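Local coordinates for phosphate-binding protein (Homo sapiens, PDB 2V3Q) that binds inorganic phosphate as a secreted member of the PstS family and associates with paraoxonase PON1, at residues 193-198 with 209-214. Sequence-based numbering, arbitrary orientation.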
# COMPACT_ATOMS: atom_id res chain seq x y z
N GLY A 193 4.45 8.52 12.20
CA GLY A 193 3.65 9.15 13.30
C GLY A 193 2.77 8.11 14.01
O GLY A 193 2.57 8.17 15.24
N VAL A 194 2.19 7.21 13.21
CA VAL A 194 1.43 6.10 13.76
C VAL A 194 2.31 5.26 14.70
O VAL A 194 1.89 4.92 15.81
CB VAL A 194 0.70 5.27 12.67
CG1 VAL A 194 0.27 3.84 13.21
CG2 VAL A 194 -0.57 6.03 12.15
N MET A 195 3.50 4.85 14.29
CA MET A 195 4.28 4.00 15.16
C MET A 195 4.75 4.74 16.38
O MET A 195 4.89 4.15 17.46
CB MET A 195 5.52 3.44 14.42
CG MET A 195 5.23 2.23 13.63
SD MET A 195 4.27 0.89 14.47
CE MET A 195 5.33 0.04 15.60
N ALA A 196 5.06 6.03 16.23
CA ALA A 196 5.47 6.83 17.40
C ALA A 196 4.28 6.87 18.42
O ALA A 196 4.51 6.77 19.63
CB ALA A 196 5.91 8.23 16.98
N ALA A 197 3.04 7.02 17.94
CA ALA A 197 1.88 6.98 18.87
C ALA A 197 1.79 5.58 19.49
O ALA A 197 1.49 5.44 20.69
CB ALA A 197 0.55 7.26 18.10
N LEU A 198 1.93 4.54 18.66
CA LEU A 198 1.75 3.18 19.15
C LEU A 198 2.77 2.92 20.26
O LEU A 198 2.44 2.35 21.31
CB LEU A 198 1.98 2.17 18.00
CG LEU A 198 1.56 0.75 18.48
CD1 LEU A 198 0.04 0.54 18.44
CD2 LEU A 198 2.21 -0.28 17.66
N THR A 209 -2.92 -0.68 16.14
CA THR A 209 -3.09 0.07 14.88
C THR A 209 -2.99 -0.87 13.67
O THR A 209 -2.89 -2.12 13.82
CB THR A 209 -2.11 1.25 14.77
OG1 THR A 209 -2.49 2.11 13.68
CG2 THR A 209 -0.63 0.70 14.53
N TYR A 210 -3.01 -0.26 12.47
CA TYR A 210 -2.81 -0.99 11.19
C TYR A 210 -1.71 -0.21 10.49
O TYR A 210 -1.70 1.03 10.55
CB TYR A 210 -4.15 -0.99 10.36
CG TYR A 210 -4.67 0.39 10.01
CD1 TYR A 210 -4.32 1.01 8.77
CD2 TYR A 210 -5.48 1.12 10.93
CE1 TYR A 210 -4.80 2.27 8.45
CE2 TYR A 210 -5.97 2.40 10.57
CZ TYR A 210 -5.55 2.97 9.38
OH TYR A 210 -5.95 4.24 9.12
N ILE A 211 -0.77 -0.90 9.86
CA ILE A 211 0.42 -0.21 9.34
C ILE A 211 1.20 -1.07 8.35
O ILE A 211 1.14 -2.34 8.38
CB ILE A 211 1.39 0.14 10.53
CG1 ILE A 211 2.29 1.34 10.13
CG2 ILE A 211 2.10 -1.11 11.09
CD1 ILE A 211 2.94 2.02 11.33
N SER A 212 1.96 -0.40 7.51
CA SER A 212 3.05 -1.07 6.76
C SER A 212 3.87 -2.09 7.57
O SER A 212 4.33 -1.81 8.67
CB SER A 212 4.01 0.02 6.21
OG SER A 212 5.11 -0.61 5.54
N PRO A 213 4.06 -3.31 7.03
CA PRO A 213 4.84 -4.26 7.80
C PRO A 213 6.30 -3.83 7.92
O PRO A 213 7.05 -4.25 8.86
CB PRO A 213 4.62 -5.62 7.04
CG PRO A 213 4.43 -5.15 5.52
CD PRO A 213 3.65 -3.79 5.65
N ASP A 214 6.77 -2.97 7.02
CA ASP A 214 8.13 -2.41 7.17
C ASP A 214 8.31 -1.45 8.35
O ASP A 214 9.47 -1.05 8.66
CB ASP A 214 8.52 -1.69 5.88
CG ASP A 214 10.04 -1.71 5.58
OD1 ASP A 214 10.40 -0.99 4.63
OD2 ASP A 214 10.80 -2.39 6.29
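V194 rests against T209 through a single methyl: its CG1 lies 3.3 Å from T209 OG1 and 3.5 Å from T209 CG2, so one carbon covers both branches of the threonine. The valine torsion accounts for this, since chi1 of 162° sets CG1 trans to the backbone nitrogen and carries it down from the helix onto the extended segment. The hydroxyl beneath it is not left without a polar partner, because T209 OG1 is hydrogen-bonded to the V138 carbonyl on strand 136-140. That bond should restrict rotation of the threonine, leaving CG2 to face the helix. One turn further along, L198 reaches the same methyl, with CD1 4.0 Å from T209 CG2, and the two side chains meet at a slant.

At the other end, I211 extends its longer branch, with chi1 -156° and chi2 162°, until CD1 reaches between V194 and M195. It lies 3.7 Å from V194 CG1 and 3.6 Å from M195 SD. The approach to M195 CG, 3.3 Å, is shorter than a usual carbon-carbon contact, which marks tight packing at this point. M195 and I211 run roughly perpendicular, the methionine chain folding at chi2 and chi3 and also touching F215. Y210, between the two inward residues, sends its CB away from the helix; its ring stacks on F150 and its OH is hydrogen-bonded to T147 OG1 and to the backbone N of R140.

The contact thus packs helix 190-199 over the extended 209-211 segment within the PBP-like domain. Backbone bonds from T209 to P96 and from I211 to A94 hold this segment from elsewhere in the chain. Across the interface itself, cohesion comes from methyl, methylene and thioether contacts, implying attachment by shape and burial, while the T209 hydroxyl spends its hydrogen bond on V138.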